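Local coordinates for protein ureidoglycolate hydrolase (Arabidopsis thaliana, PDB 4PXE) that hydrolyses (S)-ureidoglycolate to glyoxylate, ammonium and carbon dioxide in purine breakdown, working as a manganese-dependent homodimer of the peptidase M20 family, at residues Glu406-Pro410 with Glu411-Asn415; Gly110-Glu113 with Ala114-Leu118; Gly212-Leu215 with Glu216-Leu220; Arg51-Val54 with Lys55-Ala59; Asp351-Val354 with Ile355-Met358. One frame throughout, in Å; residues are numbered along the deposited sequence.

All five contacts are local, within one helix or at its end. Interactions 2 and 4 touch, the CD1 atom of Ile-112 lying 3.8 Å from CG of Met-58, which joins helix 105-120 to helix 45-60. Helix 410-429, begun by interaction 1, also packs on helix 105-120 and, through Met-358 and Lys-357, on the helix of interaction 5. Interactions 1 and 3 have centres about 13 Å apart and do not touch. None holds a metal ligand: the side chain of Ser-408 in interaction 1 is about 12 Å from a manganese ion, and that of Pro-213 in interaction 3 about 14 Å from bound glyoxylate.

Interaction 1 (Glu406-Pro410 with Glu411-Asn415); sequences EYSSP and EDMAN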
loop_
_atom_site.group_PDB
_atom_site.type_symbol
_atom_site.label_atom_id
_atom_site.label_comp_id
_atom_site.label_asym_id
_atom_site.label_seq_id
_atom_site.Cartn_x
_atom_site.Cartn_y
_atom_site.Cartn_z
ATOM N N GLU A 406 16.816 17.587 -0.823
ATOM C CA GLU A 406 16.917 18.605 0.221
ATOM C C GLU A 406 18.378 18.903 0.558
ATOM O O GLU A 406 19.175 17.987 0.756
ATOM C CB GLU A 406 16.186 18.097 1.465
ATOM C CG GLU A 406 16.116 19.065 2.639
ATOM C CD GLU A 406 15.393 18.416 3.792
ATOM O OE1 GLU A 406 16.074 17.782 4.618
ATOM O OE2 GLU A 406 14.144 18.492 3.830
ATOM N N TYR A 407 18.736 20.183 0.624
ATOM C CA TYR A 407 20.119 20.562 0.913
ATOM C C TYR A 407 20.207 21.966 1.480
ATOM O O TYR A 407 19.579 22.889 0.957
ATOM C CB TYR A 407 20.971 20.484 -0.366
ATOM C CG TYR A 407 22.420 20.850 -0.143
ATOM C CD1 TYR A 407 23.324 19.903 0.314
ATOM C CD2 TYR A 407 22.890 22.143 -0.392
ATOM C CE1 TYR A 407 24.658 20.225 0.525
ATOM C CE2 TYR A 407 24.221 22.471 -0.183
ATOM C CZ TYR A 407 25.094 21.512 0.278
ATOM O OH TYR A 407 26.410 21.846 0.499
ATOM N N SER A 408 20.990 22.120 2.543
ATOM C CA SER A 408 21.413 23.439 3.012
ATOM C C SER A 408 22.938 23.380 3.180
ATOM O O SER A 408 23.479 22.376 3.647
ATOM C CB SER A 408 20.716 23.793 4.324
ATOM O OG SER A 408 20.974 25.140 4.675
ATOM N N SER A 409 23.641 24.436 2.785
ATOM C CA SER A 409 25.104 24.399 2.798
ATOM C C SER A 409 25.662 24.524 4.211
ATOM O O SER A 409 24.971 24.991 5.114
ATOM C CB SER A 409 25.670 25.525 1.924
ATOM O OG SER A 409 25.429 26.784 2.526
ATOM N N PRO A 410 26.920 24.103 4.411
ATOM C CA PRO A 410 27.577 24.317 5.703
ATOM C C PRO A 410 27.564 25.787 6.121
ATOM O O PRO A 410 27.360 26.071 7.304
ATOM C CB PRO A 410 29.000 23.789 5.460
ATOM C CG PRO A 410 28.779 22.695 4.446
ATOM C CD PRO A 410 27.720 23.240 3.520
ATOM N N GLU A 411 27.741 26.707 5.175
ATOM C CA GLU A 411 27.692 28.132 5.514
ATOM C C GLU A 411 26.292 28.564 5.923
ATOM O O GLU A 411 26.127 29.323 6.886
ATOM C CB GLU A 411 28.146 29.004 4.350
ATOM C CG GLU A 411 28.351 30.429 4.792
ATOM C CD GLU A 411 27.982 31.436 3.740
ATOM O OE1 GLU A 411 27.595 31.040 2.612
ATOM O OE2 GLU A 411 28.089 32.638 4.051
ATOM N N ASP A 412 25.284 28.109 5.190
ATOM C CA ASP A 412 23.921 28.472 5.555
ATOM C C ASP A 412 23.570 28.005 6.955
ATOM O O ASP A 412 22.972 28.756 7.729
ATOM C CB ASP A 412 22.930 27.998 4.504
ATOM C CG ASP A 412 22.902 28.932 3.299
ATOM O OD1 ASP A 412 23.238 30.128 3.469
ATOM O OD2 ASP A 412 22.554 28.500 2.196
ATOM N N MET A 413 23.964 26.782 7.297
ATOM C CA MET A 413 23.727 26.269 8.637
ATOM C C MET A 413 24.504 27.058 9.684
ATOM O O MET A 413 23.952 27.412 10.727
ATOM C CB MET A 413 24.063 24.782 8.720
ATOM C CG MET A 413 23.154 23.917 7.857
ATOM S SD MET A 413 23.409 22.138 8.106
ATOM C CE MET A 413 25.038 21.921 7.376
ATOM N N ALA A 414 25.784 27.321 9.422
ATOM C CA ALA A 414 26.607 28.064 10.368
ATOM C C ALA A 414 26.030 29.447 10.638
ATOM O O ALA A 414 26.034 29.900 11.783
ATOM C CB ALA A 414 28.038 28.165 9.854
ATOM N N ASN A 415 25.538 30.125 9.601
ATOM C CA ASN A 415 24.933 31.450 9.802
ATOM C C ASN A 415 23.678 31.373 10.673
ATOM O O ASN A 415 23.469 32.209 11.565
ATOM C CB ASN A 415 24.598 32.115 8.466
ATOM C CG ASN A 415 25.825 32.598 7.747
ATOM O OD1 ASN A 415 26.877 32.771 8.354
ATOM N ND2 ASN A 415 25.698 32.831 6.447
#
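The carboxylate of Asp-412 presents one face to the hydroxyl of Ser-409: OG stands over the flat group, 3.4 Å from CG of Asp-412. A second hydroxyl, OG of Ser-408, touches the stem of the side chain, 3.5 Å from CB of Asp-412; its hydrogen bond, however, goes to the carbonyl of Pro-395. With OG set between its own backbone N and carbonyl carbon (chi1 69°), Ser-409 has its hydroxyl oxygen turned toward the first turn of helix 410-429, where it accepts from Asp-412 N at 3.0 Å (N-H...O 162°). This is an N-cap, and it starts the helix just after the loop that follows strand 389-394, where Ser-408 lies against Ile-209, a substrate-binding residue. The carbonyl of Ser-409 serves the turn as well, taking the amide of Met-413 in a nearly straight bond, and Pro-410 O receives Ala-414 N. Replacing Ser-409 by alanine removes the hydroxyl and would probably leave the amide of Asp-412 without its capping acceptor. Met-413 runs beside the same carbonyl, its CG 3.5 Å from Ser-409 O, and then bends at chi3 (-69°), which brings CE to 3.9 Å from CA of Pro-410. The thioether chain also meets Leu-20 and Gln-21 of helix 17-28 and Ile-394 of strand 389-394. The chemistry is that of a helix start: acceptors meet the first amides, while the acidic groups of Glu-411 and Asp-412 lie where the helix dipole is likely to favour negative charge.

Interaction 2 (Gly110-Glu113 with Ala114-Leu118); sequences GAIE and AINVL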
loop_
_atom_site.group_PDB
_atom_site.type_symbol
_atom_site.label_atom_id
_atom_site.label_comp_id
_atom_site.label_asym_id
_atom_site.label_seq_id
_atom_site.Cartn_x
_atom_site.Cartn_y
_atom_site.Cartn_z
ATOM N N GLY A 110 22.107 21.871 15.295
ATOM C CA GLY A 110 22.487 23.270 15.253
ATOM C C GLY A 110 22.306 23.954 16.597
ATOM O O GLY A 110 23.063 24.859 16.942
ATOM N N ALA A 111 21.324 23.518 17.383
ATOM C CA ALA A 111 21.125 24.084 18.715
ATOM C C ALA A 111 22.255 23.651 19.637
ATOM O O ALA A 111 22.751 24.444 20.445
ATOM C CB ALA A 111 19.782 23.672 19.292
ATOM N N ILE A 112 22.664 22.396 19.523
ATOM C CA ILE A 112 23.795 21.904 20.313
ATOM C C ILE A 112 25.062 22.663 19.912
ATOM O O ILE A 112 25.829 23.102 20.773
ATOM C CB ILE A 112 23.971 20.376 20.179
ATOM C CG1 ILE A 112 22.720 19.661 20.702
ATOM C CG2 ILE A 112 25.210 19.914 20.951
ATOM C CD1 ILE A 112 22.701 18.162 20.454
ATOM N N GLU A 113 25.255 22.862 18.612
ATOM C CA GLU A 113 26.398 23.643 18.148
ATOM C C GLU A 113 26.330 25.084 18.659
ATOM O O GLU A 113 27.354 25.664 19.002
ATOM C CB GLU A 113 26.532 23.597 16.617
ATOM C CG GLU A 113 27.699 24.427 16.047
ATOM C CD GLU A 113 29.088 23.928 16.459
ATOM O OE1 GLU A 113 29.218 22.810 17.008
ATOM O OE2 GLU A 113 30.072 24.670 16.220
ATOM N N ALA A 114 25.131 25.650 18.753
ATOM C CA ALA A 114 24.973 26.990 19.305
ATOM C C ALA A 114 25.440 27.075 20.759
ATOM O O ALA A 114 26.078 28.060 21.161
ATOM C CB ALA A 114 23.520 27.436 19.192
ATOM N N ILE A 115 25.146 26.045 21.548
ATOM C CA ILE A 115 25.632 25.981 22.927
ATOM C C ILE A 115 27.157 25.946 22.945
ATOM O O ILE A 115 27.807 26.687 23.686
ATOM C CB ILE A 115 25.087 24.741 23.663
ATOM C CG1 ILE A 115 23.582 24.874 23.877
ATOM C CG2 ILE A 115 25.785 24.553 24.998
ATOM C CD1 ILE A 115 23.179 26.046 24.701
ATOM N N ASN A 116 27.730 25.079 22.123
ATOM C CA ASN A 116 29.183 24.962 22.040
ATOM C C ASN A 116 29.861 26.251 21.573
ATOM O O ASN A 116 30.914 26.633 22.099
ATOM C CB ASN A 116 29.564 23.756 21.178
ATOM C CG ASN A 116 29.258 22.434 21.879
ATOM O OD1 ASN A 116 29.448 22.313 23.091
ATOM N ND2 ASN A 116 28.781 21.452 21.129
ATOM N N VAL A 117 29.235 26.940 20.623
ATOM C CA VAL A 117 29.697 28.239 20.145
ATOM C C VAL A 117 29.733 29.260 21.291
ATOM O O VAL A 117 30.736 29.956 21.494
ATOM C CB VAL A 117 28.780 28.771 19.013
ATOM C CG1 VAL A 117 28.972 30.272 18.795
ATOM C CG2 VAL A 117 28.997 27.983 17.709
ATOM N N LEU A 118 28.647 29.339 22.053
ATOM C CA LEU A 118 28.558 30.267 23.176
ATOM C C LEU A 118 29.576 29.936 24.265
ATOM O O LEU A 118 30.193 30.839 24.852
ATOM C CB LEU A 118 27.145 30.255 23.754
ATOM C CG LEU A 118 26.102 30.984 22.904
ATOM C CD1 LEU A 118 24.708 30.783 23.502
ATOM C CD2 LEU A 118 26.436 32.471 22.762
HETATM O O HOH W 1 28.130 20.878 18.390
#
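Glu-113 reaches past Val-117 one turn on, and the two side chains cross at about a right angle. From CB, which lies beside the following peptide, the chain leaves with CG trans to the backbone N (chi1 179°) and comes within 4.1 Å of CG2 of Val-117. A bend at chi2 (65°) then turns the carboxylate so that OE2 comes to 3.8 Å from the same methyl. The two oxygens part company at the tip. OE2 takes the backbone N of Asp-16 and forms a salt bridge with Arg-120, while OE1 accepts from a water at 2.6 Å. That water in turn accepts from ND2 of Asn-116 at 2.9 Å, so it bridges two side chains three residues apart. The amide of Asn-116 also lies alongside Ile-112, with ND2 3.9 Å from CG2 of Ile-112. In the backbone, Val-117 N bonds to Glu-113 O at 2.8 Å. The arrangement is that of the i to i+4 ladder of a buried alpha helix: Ala-111, Ile-112 and Ile-115 face strand 129-133, Ala-114 and Val-117 face helix 410-429, as in the layered helix-and-sheet catalytic domain of M20 enzymes.

Interaction 3 (Gly212-Leu215 with Glu216-Leu220); sequences GPIL and EDEGL
Leu-215 and Leu-220 meet at about a right angle, CD2 of Leu-215 resting 3.9 Å from CB of Leu-220 across the end of a short helix. The backbone turns the second leucine back toward the first: Leu-220 N bonds to Leu-215 O at 2.9 Å (N-H...O 164°), and Gly-219 N bonds to Glu-216 O. With the positive phi of Gly-219, these two bonds make a Schellman motif. Ile-214 and Glu-218 instead run alongside each other in the same direction, CG2 of Ile-214 being 3.6 Å from OE2 of Glu-218; the extended glutamate carries its carboxylate on to a salt bridge with Lys-370. A third orientation belongs to Pro-213 and Asp-217, whose side chains cross obliquely. There the carbonyl oxygen of Pro-213 sits over the face of the carboxylate, 3.1 Å from CG of Asp-217, while accepting the backbone amide of the same residue. A water accepts from Glu-216 N at 3.1 Å and reaches Gly-212 O. At the helix start the carboxylate of Glu-210, a substrate-binding residue, takes the amides of Ile-214 and Leu-215, which probably relates the position of this turn to that of the pocket. Ile-214 and Leu-215 pack on Met-372 and Leu-220 on Lys-370, which lays helix 214-218 against strand 369-374, while Leu-215 and Glu-216 reach the loop after strand 389-394.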
loop_
_atom_site.group_PDB
_atom_site.type_symbol
_atom_site.label_atom_id
_atom_site.label_comp_id
_atom_site.label_asym_id
_atom_site.label_seq_id
_atom_site.Cartn_x
_atom_site.Cartn_y
_atom_site.Cartn_z
ATOM N N GLY A 212 11.490 26.350 1.322
ATOM C CA GLY A 212 11.005 27.134 0.197
ATOM C C GLY A 212 12.217 27.786 -0.444
ATOM O O GLY A 212 13.322 27.704 0.097
ATOM N N PRO A 213 12.023 28.431 -1.596
ATOM C CA PRO A 213 13.142 28.951 -2.385
ATOM C C PRO A 213 13.384 30.446 -2.182
ATOM O O PRO A 213 14.261 30.979 -2.851
ATOM C CB PRO A 213 12.662 28.717 -3.814
ATOM C CG PRO A 213 11.185 28.992 -3.714
ATOM C CD PRO A 213 10.761 28.439 -2.361
ATOM N N ILE A 214 12.640 31.098 -1.297
ATOM C CA ILE A 214 12.657 32.559 -1.222
ATOM C C ILE A 214 14.009 33.145 -0.817
ATOM O O ILE A 214 14.526 34.036 -1.499
ATOM C CB ILE A 214 11.541 33.096 -0.302
ATOM C CG1 ILE A 214 10.164 32.690 -0.836
ATOM C CG2 ILE A 214 11.664 34.616 -0.153
ATOM C CD1 ILE A 214 9.805 33.319 -2.155
ATOM N N LEU A 215 14.600 32.645 0.262
ATOM C CA LEU A 215 15.878 33.190 0.709
ATOM C C LEU A 215 16.943 32.953 -0.348
ATOM O O LEU A 215 17.733 33.851 -0.655
ATOM C CB LEU A 215 16.304 32.579 2.047
ATOM C CG LEU A 215 15.420 32.899 3.251
ATOM C CD1 LEU A 215 15.837 32.042 4.429
ATOM C CD2 LEU A 215 15.488 34.388 3.621
ATOM N N GLU A 216 16.962 31.758 -0.922
ATOM C CA GLU A 216 17.927 31.473 -1.970
ATOM C C GLU A 216 17.730 32.394 -3.177
ATOM O O GLU A 216 18.692 32.985 -3.681
ATOM C CB GLU A 216 17.829 30.006 -2.386
ATOM C CG GLU A 216 18.834 29.626 -3.452
ATOM C CD GLU A 216 18.803 28.162 -3.775
ATOM O OE1 GLU A 216 17.857 27.726 -4.453
ATOM O OE2 GLU A 216 19.745 27.467 -3.339
ATOM N N ASP A 217 16.486 32.538 -3.640
ATOM C CA ASP A 217 16.214 33.331 -4.840
ATOM C C ASP A 217 16.574 34.798 -4.632
ATOM O O ASP A 217 17.031 35.462 -5.562
ATOM C CB ASP A 217 14.737 33.251 -5.243
ATOM C CG ASP A 217 14.335 31.888 -5.768
ATOM O OD1 ASP A 217 15.217 31.095 -6.157
ATOM O OD2 ASP A 217 13.110 31.635 -5.811
ATOM N N GLU A 218 16.362 35.302 -3.420
ATOM C CA GLU A 218 16.585 36.722 -3.138
ATOM C C GLU A 218 18.008 37.024 -2.672
ATOM O O GLU A 218 18.369 38.182 -2.458
ATOM C CB GLU A 218 15.536 37.240 -2.149
ATOM C CG GLU A 218 14.154 37.140 -2.775
ATOM C CD GLU A 218 13.018 37.661 -1.927
ATOM O OE1 GLU A 218 13.260 38.255 -0.861
ATOM O OE2 GLU A 218 11.858 37.460 -2.361
ATOM N N GLY A 219 18.822 35.982 -2.519
ATOM C CA GLY A 219 20.201 36.138 -2.077
ATOM C C GLY A 219 20.360 36.527 -0.621
ATOM O O GLY A 219 21.330 37.198 -0.254
ATOM N N LEU A 220 19.436 36.081 0.217
ATOM C CA LEU A 220 19.414 36.488 1.622
ATOM C C LEU A 220 19.861 35.361 2.540
ATOM O O LEU A 220 19.710 34.185 2.207
ATOM C CB LEU A 220 18.009 36.943 2.032
ATOM C CG LEU A 220 17.422 38.101 1.229
ATOM C CD1 LEU A 220 15.945 38.288 1.574
ATOM C CD2 LEU A 220 18.211 39.379 1.515
HETATM O O HOH W 2 15.749 29.238 0.363
#

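Interaction 4 (Arg51-Val54 with Lys55-Ala59); sequences RRYV and KNLMA
Tyr-53 and Leu-57 meet at a slant, with CD1 of Leu-57 3.6 Å from CE1 of the tyrosine ring. Over one ring face stands a water, 3.5 Å above the plane and displaced toward the rim; it donates both to the backbone O of Tyr-53 and to OD1 of Asn-56. On another side of the helix CG1 of Val-54 meets CE of the extended Met-58 at 4.0 Å. Lys-55 folds back along the chain: its CG and its CE each lie 3.5 Å from the carbonyl oxygen of Arg-51, and the bend at chi3 (-76°) keeps the methylenes close over that carbonyl. The same oxygen accepts Lys-55 N at 2.9 Å. These pairs are i to i+4 contacts of helix 45-60, which lies between strand 73-77, helix 105-120 and helix 17-28. Val-54, Leu-57 and Met-58 face helix 105-120; Lys-55 and Met-58 rest on Ile-73. Farther out, the polar tips find partners of their own. The hydroxyl of Tyr-53 is hydrogen-bonded to Glu-26, and Lys-55 NZ forms a salt bridge with Glu-67. A leucine in place of Lys-55 has no amine and would probably leave the carboxylate of Glu-67 without this charged mate. Arg-51 extends away from the contact to a salt bridge with Asp-47 and a hydrogen bond from NH2 to Thr-135.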
loop_
_atom_site.group_PDB
_atom_site.type_symbol
_atom_site.label_atom_id
_atom_site.label_comp_id
_atom_site.label_asym_id
_atom_site.label_seq_id
_atom_site.Cartn_x
_atom_site.Cartn_y
_atom_site.Cartn_z
ATOM N N ARG A 51 18.270 9.099 18.816
ATOM C CA ARG A 51 18.118 9.702 20.150
ATOM C C ARG A 51 19.408 9.575 20.956
ATOM O O ARG A 51 19.834 10.522 21.614
ATOM C CB ARG A 51 16.990 9.018 20.937
ATOM C CG ARG A 51 15.585 9.219 20.385
ATOM C CD ARG A 51 14.574 8.334 21.134
ATOM N NE ARG A 51 13.265 8.484 20.512
ATOM C CZ ARG A 51 12.335 9.342 20.908
ATOM N NH1 ARG A 51 12.527 10.098 21.976
ATOM N NH2 ARG A 51 11.204 9.436 20.228
ATOM N N ARG A 52 20.009 8.391 20.906
ATOM C CA ARG A 52 21.231 8.132 21.658
ATOM C C ARG A 52 22.377 9.007 21.156
ATOM O O ARG A 52 23.151 9.537 21.951
ATOM C CB ARG A 52 21.589 6.646 21.597
ATOM C CG ARG A 52 20.558 5.754 22.292
ATOM C CD ARG A 52 20.808 4.279 22.033
ATOM N NE ARG A 52 22.150 3.859 22.420
ATOM C CZ ARG A 52 22.476 3.413 23.630
ATOM N NH1 ARG A 52 21.553 3.332 24.579
ATOM N NH2 ARG A 52 23.724 3.049 23.893
ATOM N N TYR A 53 22.463 9.171 19.837
ATOM C CA TYR A 53 23.494 10.000 19.227
ATOM C C TYR A 53 23.360 11.440 19.716
ATOM O O TYR A 53 24.340 12.059 20.123
ATOM C CB TYR A 53 23.373 9.923 17.699
ATOM C CG TYR A 53 24.428 10.685 16.929
ATOM C CD1 TYR A 53 24.267 12.037 16.654
ATOM C CD2 TYR A 53 25.568 10.052 16.454
ATOM C CE1 TYR A 53 25.225 12.742 15.933
ATOM C CE2 TYR A 53 26.531 10.749 15.733
ATOM C CZ TYR A 53 26.347 12.095 15.480
ATOM O OH TYR A 53 27.294 12.794 14.766
ATOM N N VAL A 54 22.135 11.958 19.710
ATOM C CA VAL A 54 21.879 13.318 20.169
ATOM C C VAL A 54 22.135 13.501 21.675
ATOM O O VAL A 54 22.756 14.479 22.094
ATOM C CB VAL A 54 20.442 13.778 19.803
ATOM C CG1 VAL A 54 20.128 15.106 20.459
ATOM C CG2 VAL A 54 20.298 13.894 18.287
ATOM N N LYS A 55 21.666 12.557 22.484
ATOM C CA LYS A 55 21.903 12.627 23.924
ATOM C C LYS A 55 23.403 12.626 24.250
ATOM O O LYS A 55 23.840 13.329 25.161
ATOM C CB LYS A 55 21.162 11.501 24.656
ATOM C CG LYS A 55 19.671 11.803 24.836
ATOM C CD LYS A 55 18.924 10.711 25.601
ATOM C CE LYS A 55 18.666 9.488 24.735
ATOM N NZ LYS A 55 17.981 8.390 25.512
ATOM N N ASN A 56 24.182 11.856 23.490
ATOM C CA ASN A 56 25.634 11.843 23.645
ATOM C C ASN A 56 26.236 13.219 23.367
ATOM O O ASN A 56 27.058 13.722 24.140
ATOM C CB ASN A 56 26.261 10.763 22.757
ATOM C CG ASN A 56 27.766 10.701 22.886
ATOM O OD1 ASN A 56 28.492 11.028 21.950
ATOM N ND2 ASN A 56 28.245 10.277 24.052
ATOM N N LEU A 57 25.797 13.850 22.281
ATOM C CA LEU A 57 26.258 15.204 21.980
ATOM C C LEU A 57 25.857 16.224 23.047
ATOM O O LEU A 57 26.633 17.114 23.383
ATOM C CB LEU A 57 25.749 15.655 20.607
ATOM C CG LEU A 57 26.310 14.913 19.396
ATOM C CD1 LEU A 57 25.776 15.531 18.120
ATOM C CD2 LEU A 57 27.829 14.954 19.415
ATOM N N MET A 58 24.644 16.100 23.582
ATOM C CA MET A 58 24.197 16.999 24.636
ATOM C C MET A 58 25.075 16.862 25.877
ATOM O O MET A 58 25.464 17.855 26.486
ATOM C CB MET A 58 22.742 16.722 25.011
ATOM C CG MET A 58 21.721 17.170 23.980
ATOM S SD MET A 58 20.065 16.879 24.637
ATOM C CE MET A 58 19.038 17.639 23.359
ATOM N N ALA A 59 25.394 15.621 26.228
ATOM C CA ALA A 59 26.241 15.363 27.390
ATOM C C ALA A 59 27.647 15.900 27.152
ATOM O O ALA A 59 28.254 16.486 28.057
ATOM C CB ALA A 59 26.274 13.877 27.700
HETATM O O HOH W 3 27.100 11.240 19.364
#

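Interaction 5 (Asp351-Val354 with Ile355-Met358); sequences DKLV and IKKM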
loop_
_atom_site.group_PDB
_atom_site.type_symbol
_atom_site.label_atom_id
_atom_site.label_comp_id
_atom_site.label_asym_id
_atom_site.label_seq_id
_atom_site.Cartn_x
_atom_site.Cartn_y
_atom_site.Cartn_z
ATOM N N ASP A 351 6.207 35.955 18.451
ATOM C CA ASP A 351 6.235 37.044 19.425
ATOM C C ASP A 351 7.033 38.222 18.869
ATOM O O ASP A 351 8.111 38.049 18.288
ATOM C CB ASP A 351 6.829 36.542 20.732
ATOM C CG ASP A 351 6.905 37.618 21.785
ATOM O OD1 ASP A 351 7.907 38.373 21.791
ATOM O OD2 ASP A 351 5.960 37.709 22.597
ATOM N N LYS A 352 6.502 39.427 19.039
ATOM C CA LYS A 352 7.108 40.606 18.425
ATOM C C LYS A 352 8.477 40.978 19.002
ATOM O O LYS A 352 9.328 41.496 18.280
ATOM C CB LYS A 352 6.153 41.797 18.491
ATOM C CG LYS A 352 4.815 41.542 17.798
ATOM C CD LYS A 352 4.991 41.110 16.346
ATOM C CE LYS A 352 3.650 41.012 15.637
ATOM N NZ LYS A 352 3.823 40.571 14.224
ATOM N N LEU A 353 8.698 40.718 20.284
ATOM C CA LEU A 353 10.010 41.000 20.874
ATOM C C LEU A 353 11.019 39.921 20.495
ATOM O O LEU A 353 12.210 40.187 20.421
ATOM C CB LEU A 353 9.922 41.162 22.390
ATOM C CG LEU A 353 9.016 42.317 22.835
ATOM C CD1 LEU A 353 9.100 42.501 24.341
ATOM C CD2 LEU A 353 9.343 43.618 22.096
ATOM N N VAL A 354 10.542 38.705 20.243
ATOM C CA VAL A 354 11.440 37.649 19.780
ATOM C C VAL A 354 11.914 37.953 18.366
ATOM O O VAL A 354 13.114 37.847 18.073
ATOM C CB VAL A 354 10.784 36.256 19.864
ATOM C CG1 VAL A 354 11.638 35.217 19.128
ATOM C CG2 VAL A 354 10.569 35.873 21.331
ATOM N N ILE A 355 10.982 38.356 17.508
ATOM C CA ILE A 355 11.288 38.817 16.159
ATOM C C ILE A 355 12.321 39.931 16.187
ATOM O O ILE A 355 13.290 39.920 15.435
ATOM C CB ILE A 355 10.016 39.350 15.466
ATOM C CG1 ILE A 355 9.088 38.181 15.116
ATOM C CG2 ILE A 355 10.378 40.183 14.238
ATOM C CD1 ILE A 355 7.704 38.613 14.672
ATOM N N LYS A 356 12.104 40.890 17.078
ATOM C CA LYS A 356 12.993 42.026 17.223
ATOM C C LYS A 356 14.417 41.573 17.527
ATOM O O LYS A 356 15.363 42.030 16.880
ATOM C CB LYS A 356 12.476 42.931 18.342
ATOM C CG LYS A 356 13.330 44.156 18.617
ATOM C CD LYS A 356 12.724 44.941 19.780
ATOM C CE LYS A 356 13.462 46.241 20.050
ATOM N NZ LYS A 356 14.791 46.018 20.665
ATOM N N LYS A 357 14.569 40.676 18.498
ATOM C CA LYS A 357 15.892 40.203 18.914
ATOM C C LYS A 357 16.578 39.432 17.786
ATOM O O LYS A 357 17.781 39.578 17.562
ATOM C CB LYS A 357 15.800 39.297 20.143
ATOM C CG LYS A 357 15.531 39.988 21.463
ATOM C CD LYS A 357 16.752 40.710 21.999
ATOM C CE LYS A 357 16.503 41.158 23.425
ATOM N NZ LYS A 357 17.321 42.345 23.763
ATOM N N MET A 358 15.811 38.603 17.084
ATOM C CA MET A 358 16.356 37.837 15.966
ATOM C C MET A 358 16.863 38.741 14.840
ATOM O O MET A 358 17.951 38.522 14.291
ATOM C CB MET A 358 15.306 36.861 15.423
ATOM C CG MET A 358 14.976 35.677 16.326
ATOM S SD MET A 358 13.802 34.592 15.494
ATOM C CE MET A 358 14.282 35.016 13.885
#
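An aspartate N-cap opens helix 352-364, and Asp-351, which forms it, also joins its backbone carbonyl to Ile-355 one turn along. The carboxylate turns back to the amides of the first turn. Its OD1 accepts from Val-354 N at 3.1 Å, through the lone pair turned away from the other oxygen, and more weakly from Leu-353 N, where the angle is only 128°. The main-chain oxygen of Asp-351 takes Ile-355 N at 3.0 Å in a nearly straight bond (172°). The side chain of Ile-355 lies against that carbonyl too: with CG1 opposite its own carbonyl carbon (chi1 -72°), CG1 comes to 3.3 Å from Asp-351 O. From there CD1 of Ile-355 continues beside Lys-352, 4.0 Å from CD of the lysine, the two chains heading in one direction; a bend at chi2 in Lys-352 turns its methylenes toward this position. On the inner side CG1 of Val-354 approaches SD of Met-358 at 4.3 Å. Val-354 further packs on Ala-203 and Leu-205 of strand 201-209, and both Ile-355 and Met-358 on Val-224 of strand 222-239, so the apolar side of the helix lies on beta structure. Outward, Lys-356 makes a salt bridge with Glu-360. The chemistry divides by position: one carboxylate oxygen meets two first-turn amides, and its negative charge is likely to be favoured by the positive end of the helix dipole, while the side chain of Ile-355 probably screens the backbone carbonyl of Asp-351 in part.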